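Local structure of sensor protein (Rhodopseudomonas palustris, 2OOL) at residues P163-I168 against Q319-Q324; E63-Q68 against G114-N119; Y185-D190 against S215-Q220. The protein senses light through a bound biliverdin in this chromophore-binding domain, and as the full-length bacteriophytochrome probably passes the signal on as a histidine kinase. One frame throughout, in Å; residues are numbered along the deposited sequence. Where two conformers were deposited one is given.

Interaction 1: residues P163-I168 against Q319-Q324; sequences PTACWI and QVLTWQ
Leu321 reaches from helix 308-332 to Ala165 and Cys166 on helix 162-177. Its CB and CG span toward the other helix, and one methyl, CD1, does the touching. CG stands anti to the backbone N (chi1 -180°), which aims the branch at the other helix. CD1 of Leu321 lies against the backbone of 163-168, 3.5 Å from Ala165 O. It also meets the Ala165 methyl, with Leu321 CD1 to Ala165 CB at 3.8 Å. The backbone N of Cys166 is 3.9 Å from Leu321 CD1. Beside it, Cys166 SG lies 4.2 Å from Leu321 CD1. The small Ala165 lets the helices come close, with 6.7 Å between its CA and that of Leu321. These are two of the helices that back the antiparallel sheet of the GAF domain. Cys166 also touches Ile196 and Ala197 on strand 193-200, and Leu321 touches Ile286 on strand 280-288. The leucine and the cysteine therefore fill the layer between helices and sheet. On the same helix as Leu321, Trp323 meets Trp323 of the second subunit edge-to-face, at the dimer interface.

Interaction 2: residues E63-Q68 against G114-N119; sequences EDLLRQ and GERAFN
Leu65 sends one methyl, CD1, against both Arg116 and Phe118. CD1 of Leu65 lies over a face of the Arg116 guanidinium, 3.7 Å from Arg116 NH1. The same methyl meets the Phe118 ring at its edge, near the ring plane, with Phe118 CZ 3.9 Å from Leu65 CD1. A single carbon thus touches two flat groups in two different ways. Leu65 has CG anti to the backbone N (chi1 -176°), and this brings its end nearer the strand than its CB direction alone would. Arg116 is bent at chi2 and chi3. The bend turns a face of the guanidinium to the leucine methyl instead of letting the chain run straight out.

Arg116 and Phe118 are two residues apart on strand 114-125, and both point toward the short helix 62-66. Backbone hydrogen bonds hold them in the sheet, Arg116 to Val109 and Phe118 to Leu107. Phe118 also packs on Val109. Tyr44 of strand 44-48 touches both Leu65 and Arg116, and Thr111 touches Leu65. The helix ends just beyond the leucine, where Arg67 takes a positive phi of 70°. Here a PAS fold sets a short helix against its antiparallel sheet.

The contact is apolar where it is buried, at Leu65 and Phe118, and its exposed margin is the arginine. Arg116 offers the methyl the face of its guanidinium, not its N-H groups. Its charge can probably stay at the surface, in contact with solvent, while the flat group covers the leucine.

Interaction 3: residues Y185-D190 against S215-Q220; sequences YQFAAD and SDIPAQ. With LBV (3-[2-[(Z)-[3-(2-carboxyethyl)-5-[(Z)-(4-ethenyl-3-methyl-5-oxidanylidene-pyrrol-2-ylidene)methyl]-4-methyl-pyrrol-1-ium -2-ylidene]methyl]-5-[(Z)-[(3E)-3-ethylidene-4-methyl-5-oxidanylidene-pyrrolidin-2-ylidene]methyl]-4-methyl-1H-pyrrol-3- yl]propanoic acid), chain C.
Tyr185 comes first on strand 181-187, and its CE1 lies 4.0 Å from Ile217 CD1. The ring also approaches the chromophore: the methyl CMD on ring D of LBV is 4.1 Å from Tyr185 CZ. Two residues on, Phe187 reaches the same isoleucine, with Phe187 CZ 3.8 Å from Ile217 CD1. Tyr185 CD1 lies over one face of the Phe187 ring, offset toward its rim.

Ile217 lies between Phe187 and the bilin. Its CG1, set anti to its carbonyl carbon (chi1 -48°), is directed at the bilin, 3.5 Å from LBV C4C. Ser215-Asp216-Ile217-Pro218 holds the Asp-Ile-Pro (DIP) motif of the phytochrome GAF domain. Pro218 CD lies 3.5 Å from LBV C1B. Asp216 uses its backbone O as a double acceptor, at 3.2 Å from LBV N_B and, more weakly, at 3.0 Å from LBV N_C. Its carboxylate lies between the ring A oxygen and the ring D methyl, with Asp216 OD1 near LBV O_A and Asp216 OD2 3.8 Å from LBV CMD. An alanine in place of Asp216 would keep the backbone carbonyl, but is likely to leave the ring A oxygen and the ring D methyl without the carboxylate between them, and the pocket without that charge.

One carbonyl thus serves two pyrrole N-H groups, which is consistent with a bilin protonated at both nitrogens, while the isoleucine and the aromatic rings give it an apolar flank.

Overall arrangement
All three contacts rest on a leucine or isoleucine methyl, but their settings differ. Interaction 1 is buried and joins two GAF helices near the dimer interface. Interaction 2 lies in the PAS fold, where a buried leucine and phenylalanine meet an exposed arginine. Interaction 3 shares the GAF domain with interaction 1 and is nested inside the loop that interaction 1 closes; Tyr185 and Ile217 are buried there, Phe187 partly exposed. Helix 162-177 is followed by strand 181-187, so the two share one sheet-and-helix framework, with centres 20 Å apart. Interaction 2 is about 40 Å from both, between centres. Only interaction 3 touches the bilin, and there polar bonds to the ligand join the apolar contacts.

Interaction 1: residues P163-I168 against Q319-Q324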
loop_
_atom_site.group_PDB
_atom_site.type_symbol
_atom_site.label_atom_id
_atom_site.label_comp_id
_atom_site.label_asym_id
_atom_site.label_seq_id
_atom_site.Cartn_x
_atom_site.Cartn_y
_atom_site.Cartn_z
ATOM N N PRO A 163 17.228 -6.305 -14.858
ATOM C CA PRO A 163 17.835 -6.555 -13.542
ATOM C C PRO A 163 17.556 -5.444 -12.523
ATOM O O PRO A 163 17.444 -5.726 -11.345
ATOM C CB PRO A 163 19.333 -6.655 -13.851
ATOM C CG PRO A 163 19.397 -6.976 -15.332
ATOM C CD PRO A 163 18.223 -6.309 -15.950
ATOM N N THR A 164 17.436 -4.200 -12.969
ATOM C CA THR A 164 17.074 -3.097 -12.071
ATOM C C THR A 164 15.623 -3.259 -11.579
ATOM O O THR A 164 15.340 -3.059 -10.403
ATOM C CB THR A 164 17.255 -1.730 -12.759
ATOM O OG1 THR A 164 18.578 -1.656 -13.310
ATOM C CG2 THR A 164 17.058 -0.556 -11.779
ATOM N N ALA A 165 14.721 -3.624 -12.485
ATOM C CA ALA A 165 13.323 -3.785 -12.128
ATOM C C ALA A 165 13.197 -4.932 -11.119
ATOM O O ALA A 165 12.545 -4.793 -10.086
ATOM C CB ALA A 165 12.482 -4.056 -13.356
ATOM N N CYS A 166 13.868 -6.040 -11.422
ATOM C CA CYS A 166 13.824 -7.210 -10.571
ATOM C C CYS A 166 14.400 -6.960 -9.196
ATOM O O CYS A 166 13.851 -7.461 -8.198
ATOM C CB CYS A 166 14.499 -8.401 -11.253
ATOM S SG CYS A 166 13.509 -8.985 -12.645
ATOM N N TRP A 167 15.470 -6.183 -9.133
ATOM C CA TRP A 167 16.125 -5.850 -7.862
ATOM C C TRP A 167 15.296 -4.873 -7.006
ATOM O O TRP A 167 15.240 -5.002 -5.795
ATOM C CB TRP A 167 17.569 -5.329 -8.078
ATOM C CG TRP A 167 18.211 -5.020 -6.760
ATOM C CD1 TRP A 167 18.909 -5.872 -5.954
ATOM C CD2 TRP A 167 18.123 -3.780 -6.052
ATOM N NE1 TRP A 167 19.301 -5.223 -4.800
ATOM C CE2 TRP A 167 18.808 -3.943 -4.831
ATOM C CE3 TRP A 167 17.534 -2.539 -6.342
ATOM C CZ2 TRP A 167 18.921 -2.917 -3.902
ATOM C CZ3 TRP A 167 17.659 -1.513 -5.423
ATOM C CH2 TRP A 167 18.351 -1.706 -4.218
ATOM N N ILE A 168 14.645 -3.904 -7.630
ATOM C CA ILE A 168 13.712 -3.053 -6.916
ATOM C C ILE A 168 12.641 -3.966 -6.295
ATOM O O ILE A 168 12.341 -3.855 -5.136
ATOM C CB ILE A 168 13.076 -1.975 -7.852
ATOM C CG1 ILE A 168 14.146 -0.941 -8.288
ATOM C CG2 ILE A 168 11.884 -1.282 -7.170
ATOM C CD1 ILE A 168 13.938 -0.263 -9.657
ATOM N N GLN A 319 2.882 -8.116 -9.457
ATOM C CA GLN A 319 2.044 -7.754 -10.590
ATOM C C GLN A 319 2.574 -6.464 -11.309
ATOM O O GLN A 319 2.504 -6.370 -12.543
ATOM C CB GLN A 319 0.588 -7.576 -10.175
ATOM C CG GLN A 319 -0.164 -8.876 -9.719
ATOM C CD GLN A 319 -1.542 -8.581 -9.126
ATOM O OE1 GLN A 319 -1.898 -7.410 -8.954
ATOM N NE2 GLN A 319 -2.311 -9.652 -8.750
ATOM N N VAL A 320 3.070 -5.479 -10.573
ATOM C CA VAL A 320 3.664 -4.281 -11.214
ATOM C C VAL A 320 4.964 -4.611 -11.939
ATOM O O VAL A 320 5.244 -4.056 -13.044
ATOM C CB VAL A 320 3.935 -3.157 -10.197
ATOM C CG1 VAL A 320 4.717 -1.919 -10.864
ATOM C CG2 VAL A 320 2.649 -2.712 -9.558
ATOM N N LEU A 321 5.778 -5.465 -11.300
ATOM C CA LEU A 321 6.999 -6.006 -11.912
ATOM C C LEU A 321 6.600 -6.694 -13.226
ATOM O O LEU A 321 7.190 -6.442 -14.279
ATOM C CB LEU A 321 7.685 -7.028 -10.979
ATOM C CG LEU A 321 8.989 -7.690 -11.467
ATOM C CD1 LEU A 321 10.083 -6.635 -11.839
ATOM C CD2 LEU A 321 9.564 -8.724 -10.512
ATOM N N THR A 322 5.593 -7.551 -13.159
ATOM C CA THR A 322 5.097 -8.264 -14.336
ATOM C C THR A 322 4.786 -7.324 -15.496
ATOM O O THR A 322 5.241 -7.546 -16.619
ATOM C CB THR A 322 3.863 -9.099 -13.963
ATOM O OG1 THR A 322 4.195 -9.942 -12.840
ATOM C CG2 THR A 322 3.374 -9.948 -15.156
ATOM N N TRP A 323 4.051 -6.253 -15.237
ATOM C CA TRP A 323 3.804 -5.242 -16.273
ATOM C C TRP A 323 5.092 -4.621 -16.841
ATOM O O TRP A 323 5.209 -4.401 -18.061
ATOM C CB TRP A 323 2.958 -4.120 -15.699
ATOM C CG TRP A 323 2.771 -2.991 -16.611
ATOM C CD1 TRP A 323 3.394 -1.792 -16.564
ATOM C CD2 TRP A 323 1.875 -2.941 -17.719
ATOM N NE1 TRP A 323 2.958 -0.993 -17.586
ATOM C CE2 TRP A 323 2.027 -1.677 -18.318
ATOM C CE3 TRP A 323 0.972 -3.852 -18.279
ATOM C CZ2 TRP A 323 1.297 -1.285 -19.447
ATOM C CZ3 TRP A 323 0.234 -3.459 -19.401
ATOM C CH2 TRP A 323 0.408 -2.190 -19.972
ATOM N N GLN A 324 6.049 -4.319 -15.966
ATOM C CA GLN A 324 7.269 -3.673 -16.403
ATOM C C GLN A 324 8.193 -4.593 -17.204
ATOM O O GLN A 324 8.908 -4.137 -18.100
ATOM C CB GLN A 324 8.025 -3.063 -15.231
ATOM C CG GLN A 324 9.063 -2.002 -15.658
ATOM C CD GLN A 324 8.465 -0.671 -16.142
ATOM O OE1 GLN A 324 7.243 -0.500 -16.259
ATOM N NE2 GLN A 324 9.334 0.281 -16.390
#

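Interaction 2: residues E63-Q68 against G114-N119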
loop_
_atom_site.group_PDB
_atom_site.type_symbol
_atom_site.label_atom_id
_atom_site.label_comp_id
_atom_site.label_asym_id
_atom_site.label_seq_id
_atom_site.Cartn_x
_atom_site.Cartn_y
_atom_site.Cartn_z
ATOM N N GLU A 63 -8.722 -29.893 17.362
ATOM C CA GLU A 63 -8.870 -30.494 18.688
ATOM C C GLU A 63 -8.160 -29.664 19.749
ATOM O O GLU A 63 -8.665 -29.508 20.868
ATOM C CB GLU A 63 -8.329 -31.929 18.704
ATOM C CG GLU A 63 -8.214 -32.543 20.094
ATOM C CD GLU A 63 -8.466 -34.059 20.096
ATOM O OE1 GLU A 63 -7.736 -34.819 19.414
ATOM O OE2 GLU A 63 -9.415 -34.481 20.779
ATOM N N ASP A 64 -7.000 -29.115 19.412
ATOM C CA ASP A 64 -6.325 -28.285 20.371
ATOM C C ASP A 64 -6.980 -26.915 20.497
ATOM O O ASP A 64 -6.785 -26.234 21.496
ATOM C CB ASP A 64 -4.866 -28.092 20.001
ATOM C CG ASP A 64 -4.183 -29.384 19.616
ATOM O OD1 ASP A 64 -4.276 -30.377 20.390
ATOM O OD2 ASP A 64 -3.560 -29.393 18.531
ATOM N N LEU A 65 -7.693 -26.474 19.478
ATOM C CA LEU A 65 -8.302 -25.164 19.527
ATOM C C LEU A 65 -9.493 -25.230 20.443
ATOM O O LEU A 65 -9.555 -24.528 21.438
ATOM C CB LEU A 65 -8.704 -24.708 18.121
ATOM C CG LEU A 65 -9.277 -23.301 17.946
ATOM C CD1 LEU A 65 -8.416 -22.208 18.595
ATOM C CD2 LEU A 65 -9.575 -23.046 16.497
ATOM N N LEU A 66 -10.422 -26.125 20.114
ATOM C CA LEU A 66 -11.737 -26.208 20.747
ATOM C C LEU A 66 -11.834 -27.275 21.843
ATOM O O LEU A 66 -12.815 -27.297 22.549
ATOM C CB LEU A 66 -12.788 -26.499 19.657
ATOM C CG LEU A 66 -12.789 -25.424 18.567
ATOM C CD1 LEU A 66 -13.625 -25.825 17.393
ATOM C CD2 LEU A 66 -13.244 -24.072 19.138
ATOM N N ARG A 67 -10.840 -28.156 21.962
ATOM C CA ARG A 67 -10.780 -29.172 23.009
ATOM C C ARG A 67 -11.837 -30.268 22.835
ATOM O O ARG A 67 -12.377 -30.789 23.806
ATOM C CB ARG A 67 -10.887 -28.537 24.399
ATOM C CG ARG A 67 -9.740 -27.554 24.683
ATOM C CD ARG A 67 -8.444 -28.323 25.061
ATOM N NE ARG A 67 -7.214 -27.604 24.694
ATOM C CZ ARG A 67 -6.083 -28.185 24.271
ATOM N NH1 ARG A 67 -5.999 -29.518 24.120
ATOM N NH2 ARG A 67 -5.028 -27.431 23.964
ATOM N N GLN A 68 -12.071 -30.644 21.579
ATOM C CA GLN A 68 -13.090 -31.626 21.249
ATOM C C GLN A 68 -12.590 -32.529 20.123
ATOM O O GLN A 68 -11.752 -32.119 19.320
ATOM C CB GLN A 68 -14.388 -30.917 20.862
ATOM C CG GLN A 68 -15.164 -30.322 22.059
ATOM C CD GLN A 68 -15.983 -29.105 21.659
ATOM O OE1 GLN A 68 -15.792 -28.548 20.567
ATOM N NE2 GLN A 68 -16.892 -28.680 22.533
ATOM N N GLY A 114 -10.737 -19.211 26.531
ATOM C CA GLY A 114 -10.865 -17.830 26.049
ATOM C C GLY A 114 -11.117 -17.638 24.549
ATOM O O GLY A 114 -11.115 -18.587 23.769
ATOM N N GLU A 115 -11.316 -16.375 24.169
ATOM C CA GLU A 115 -11.611 -15.942 22.802
ATOM C C GLU A 115 -10.327 -15.622 22.051
ATOM O O GLU A 115 -9.519 -14.810 22.490
ATOM C CB GLU A 115 -12.533 -14.721 22.877
ATOM C CG GLU A 115 -12.918 -14.071 21.586
ATOM C CD GLU A 115 -13.843 -12.870 21.795
ATOM O OE1 GLU A 115 -14.569 -12.854 22.805
ATOM O OE2 GLU A 115 -13.848 -11.923 20.968
ATOM N N ARG A 116 -10.159 -16.271 20.900
ATOM C CA ARG A 116 -9.003 -16.166 20.026
ATOM C C ARG A 116 -9.341 -15.519 18.711
ATOM O O ARG A 116 -10.279 -15.944 18.024
ATOM C CB ARG A 116 -8.476 -17.550 19.677
ATOM C CG ARG A 116 -7.908 -18.321 20.853
ATOM C CD ARG A 116 -6.412 -18.080 20.952
ATOM N NE ARG A 116 -5.687 -18.494 19.749
ATOM C CZ ARG A 116 -5.301 -19.741 19.486
ATOM N NH1 ARG A 116 -5.560 -20.737 20.340
ATOM N NH2 ARG A 116 -4.626 -19.990 18.357
ATOM N N ALA A 117 -8.473 -14.582 18.297
ATOM C CA ALA A 117 -8.643 -13.772 17.101
ATOM C C ALA A 117 -7.728 -14.265 15.935
ATOM O O ALA A 117 -6.524 -14.537 16.110
ATOM C CB ALA A 117 -8.334 -12.237 17.425
ATOM N N PHE A 118 -8.326 -14.315 14.754
ATOM C CA PHE A 118 -7.752 -14.876 13.543
ATOM C C PHE A 118 -8.081 -14.046 12.320
ATOM O O PHE A 118 -8.991 -13.257 12.306
ATOM C CB PHE A 118 -8.312 -16.259 13.250
ATOM C CG PHE A 118 -7.983 -17.303 14.278
ATOM C CD1 PHE A 118 -6.757 -17.965 14.256
ATOM C CD2 PHE A 118 -8.920 -17.666 15.236
ATOM C CE1 PHE A 118 -6.436 -18.907 15.212
ATOM C CE2 PHE A 118 -8.634 -18.625 16.172
ATOM C CZ PHE A 118 -7.399 -19.254 16.178
ATOM N N ASN A 119 -7.277 -14.262 11.273
ATOM C CA ASN A 119 -7.552 -13.806 9.929
ATOM C C ASN A 119 -8.274 -14.963 9.293
ATOM O O ASN A 119 -7.706 -16.060 9.158
ATOM C CB ASN A 119 -6.254 -13.568 9.106
ATOM C CG ASN A 119 -5.793 -12.150 9.096
ATOM O OD1 ASN A 119 -4.714 -11.861 8.528
ATOM N ND2 ASN A 119 -6.576 -11.246 9.648
#

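Interaction 3: residues Y185-D190 against S215-Q220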
loop_
_atom_site.group_PDB
_atom_site.type_symbol
_atom_site.label_atom_id
_atom_site.label_comp_id
_atom_site.label_asym_id
_atom_site.label_seq_id
_atom_site.Cartn_x
_atom_site.Cartn_y
_atom_site.Cartn_z
ATOM N N TYR A 185 13.677 -15.383 -9.922
ATOM C CA TYR A 185 14.073 -16.592 -10.631
ATOM C C TYR A 185 13.303 -16.575 -11.938
ATOM O O TYR A 185 12.075 -16.524 -11.913
ATOM C CB TYR A 185 13.608 -17.812 -9.815
ATOM C CG TYR A 185 14.052 -19.169 -10.326
ATOM C CD1 TYR A 185 13.139 -20.070 -10.886
ATOM C CD2 TYR A 185 15.356 -19.571 -10.213
ATOM C CE1 TYR A 185 13.539 -21.327 -11.339
ATOM C CE2 TYR A 185 15.780 -20.833 -10.682
ATOM C CZ TYR A 185 14.853 -21.716 -11.227
ATOM O OH TYR A 185 15.297 -22.968 -11.701
ATOM N N GLN A 186 14.009 -16.654 -13.066
ATOM C CA GLN A 186 13.362 -16.581 -14.376
ATOM C C GLN A 186 13.493 -17.919 -15.074
ATOM O O GLN A 186 14.561 -18.530 -15.041
ATOM C CB GLN A 186 14.051 -15.516 -15.266
ATOM C CG GLN A 186 13.339 -15.274 -16.602
ATOM C CD GLN A 186 14.107 -14.335 -17.525
ATOM O OE1 GLN A 186 13.591 -13.890 -18.546
ATOM N NE2 GLN A 186 15.323 -14.034 -17.169
ATOM N N PHE A 187 12.417 -18.362 -15.712
ATOM C CA PHE A 187 12.416 -19.671 -16.423
ATOM C C PHE A 187 12.963 -19.469 -17.852
ATOM O O PHE A 187 12.618 -18.465 -18.513
ATOM C CB PHE A 187 11.007 -20.260 -16.461
ATOM C CG PHE A 187 10.533 -20.853 -15.122
ATOM C CD1 PHE A 187 9.529 -20.237 -14.403
ATOM C CD2 PHE A 187 11.142 -21.988 -14.584
ATOM C CE1 PHE A 187 9.129 -20.737 -13.173
ATOM C CE2 PHE A 187 10.739 -22.514 -13.389
ATOM C CZ PHE A 187 9.734 -21.892 -12.662
ATOM N N ALA A 188 13.865 -20.372 -18.263
ATOM C CA ALA A 188 14.248 -20.609 -19.676
ATOM C C ALA A 188 13.174 -21.441 -20.402
ATOM O O ALA A 188 12.268 -22.030 -19.772
ATOM C CB ALA A 188 15.581 -21.385 -19.729
ATOM N N ALA A 189 13.323 -21.537 -21.712
ATOM C CA ALA A 189 12.401 -22.255 -22.595
ATOM C C ALA A 189 12.237 -23.718 -22.203
ATOM O O ALA A 189 11.163 -24.248 -22.337
ATOM C CB ALA A 189 12.888 -22.134 -24.037
ATOM N N ASP A 190 13.282 -24.333 -21.644
ATOM C CA ASP A 190 13.231 -25.734 -21.194
ATOM C C ASP A 190 12.806 -25.925 -19.724
ATOM O O ASP A 190 12.993 -27.003 -19.146
ATOM C CB ASP A 190 14.578 -26.423 -21.454
ATOM C CG ASP A 190 15.711 -25.941 -20.522
ATOM O OD1 ASP A 190 15.476 -25.162 -19.577
ATOM O OD2 ASP A 190 16.864 -26.364 -20.743
ATOM N N SER A 215 13.435 -29.983 -13.060
ATOM C CA SER A 215 12.790 -30.883 -12.097
ATOM C C SER A 215 12.698 -30.313 -10.677
ATOM O O SER A 215 12.063 -30.904 -9.821
ATOM C CB SER A 215 13.580 -32.183 -12.005
ATOM O OG SER A 215 14.881 -31.943 -11.450
ATOM N N ASP A 216 13.398 -29.219 -10.393
ATOM C CA ASP A 216 13.278 -28.593 -9.077
ATOM C C ASP A 216 11.909 -27.948 -8.848
ATOM O O ASP A 216 11.517 -27.785 -7.701
ATOM C CB ASP A 216 14.365 -27.557 -8.864
ATOM C CG ASP A 216 15.736 -28.176 -8.609
ATOM O OD1 ASP A 216 15.889 -29.419 -8.746
ATOM O OD2 ASP A 216 16.673 -27.407 -8.274
ATOM N N ILE A 217 11.222 -27.555 -9.922
ATOM C CA ILE A 217 9.844 -27.051 -9.843
ATOM C C ILE A 217 9.063 -27.778 -10.948
ATOM O O ILE A 217 8.837 -27.212 -12.016
ATOM C CB ILE A 217 9.736 -25.513 -10.028
ATOM C CG1 ILE A 217 10.770 -24.772 -9.153
ATOM C CG2 ILE A 217 8.331 -25.046 -9.687
ATOM C CD1 ILE A 217 10.725 -23.221 -9.247
ATOM N N PRO A 218 8.645 -29.038 -10.684
ATOM C CA PRO A 218 8.108 -29.927 -11.705
ATOM C C PRO A 218 6.791 -29.444 -12.276
ATOM O O PRO A 218 6.222 -28.435 -11.820
ATOM C CB PRO A 218 7.983 -31.256 -10.981
ATOM C CG PRO A 218 7.846 -30.873 -9.546
ATOM C CD PRO A 218 8.659 -29.681 -9.364
ATOM N N ALA A 219 6.337 -30.148 -13.306
ATOM C CA ALA A 219 5.252 -29.687 -14.187
ATOM C C ALA A 219 3.924 -29.453 -13.490
ATOM O O ALA A 219 3.189 -28.525 -13.836
ATOM C CB ALA A 219 5.063 -30.660 -15.431
ATOM N N GLN A 220 3.560 -30.306 -12.546
ATOM C CA GLN A 220 2.246 -30.141 -11.882
ATOM C C GLN A 220 2.305 -28.932 -10.916
ATOM O O GLN A 220 1.328 -28.210 -10.715
ATOM C CB GLN A 220 1.793 -31.451 -11.220
ATOM C CG GLN A 220 2.318 -31.716 -9.819
ATOM C CD GLN A 220 3.766 -32.165 -9.770
ATOM O OE1 GLN A 220 4.595 -31.646 -10.488
ATOM N NE2 GLN A 220 4.063 -33.157 -8.936
HETATM C C1A LBV C . 13.115 -31.400 -6.351
HETATM C C1B LBV C . 8.873 -30.153 -5.904
HETATM O O1B LBV C . 3.363 -28.903 -2.746
HETATM C C1C LBV C . 9.214 -25.665 -5.313
HETATM O O1C LBV C . 8.399 -21.318 -2.578
HETATM C C1D LBV C . 13.400 -23.488 -5.740
HETATM C C2A LBV C . 12.934 -32.777 -6.940
HETATM C C2B LBV C . 7.487 -30.148 -5.695
HETATM O O2B LBV C . 3.487 -26.868 -3.576
HETATM C C2C LBV C . 9.026 -24.286 -5.082
HETATM O O2C LBV C . 9.427 -23.008 -1.586
HETATM C C2D LBV C . 14.540 -23.242 -6.532
HETATM C C3A LBV C . 11.395 -32.795 -6.962
HETATM C C3B LBV C . 7.098 -28.846 -5.391
HETATM C C3C LBV C . 10.245 -23.674 -5.328
HETATM C C3D LBV C . 15.152 -22.134 -5.987
HETATM C C4A LBV C . 10.898 -31.564 -6.452
HETATM C C4B LBV C . 8.268 -28.033 -5.466
HETATM C C4C LBV C . 11.175 -24.670 -5.671
HETATM C C4D LBV C . 14.383 -21.741 -4.884
HETATM C CAA LBV C . 10.572 -33.846 -7.426
HETATM C CAB LBV C . 5.667 -28.400 -5.054
HETATM C CAC LBV C . 7.779 -23.485 -4.640
HETATM C CAD LBV C . 16.321 -21.582 -6.455
HETATM C CBA LBV C . 11.004 -35.204 -8.074
HETATM C CBB LBV C . 5.464 -28.197 -3.566
HETATM C CBC LBV C . 7.620 -23.521 -3.087
HETATM C CBD LBV C . 16.908 -20.452 -5.899
HETATM C CGB LBV C . 3.968 -27.964 -3.277
HETATM C CGC LBV C . 8.563 -22.524 -2.338
HETATM C CHB LBV C . 9.517 -31.325 -6.323
HETATM C CHC LBV C . 8.192 -26.633 -5.190
HETATM C CHD LBV C . 12.523 -24.531 -6.010
HETATM C CMA LBV C . 13.502 -33.810 -5.954
HETATM C CMB LBV C . 6.550 -31.376 -5.749
HETATM C CMC LBV C . 10.432 -22.146 -5.205
HETATM C CMD LBV C . 15.048 -24.003 -7.776
HETATM N N_A LBV C . 11.935 -30.790 -6.114
HETATM O O_A LBV C . 14.204 -30.884 -6.116
HETATM N N_B LBV C . 9.268 -28.874 -5.777
HETATM N N_C LBV C . 10.507 -25.825 -5.640
HETATM N N_D LBV C . 13.362 -22.590 -4.773
HETATM O O_D LBV C . 14.576 -20.788 -4.108
#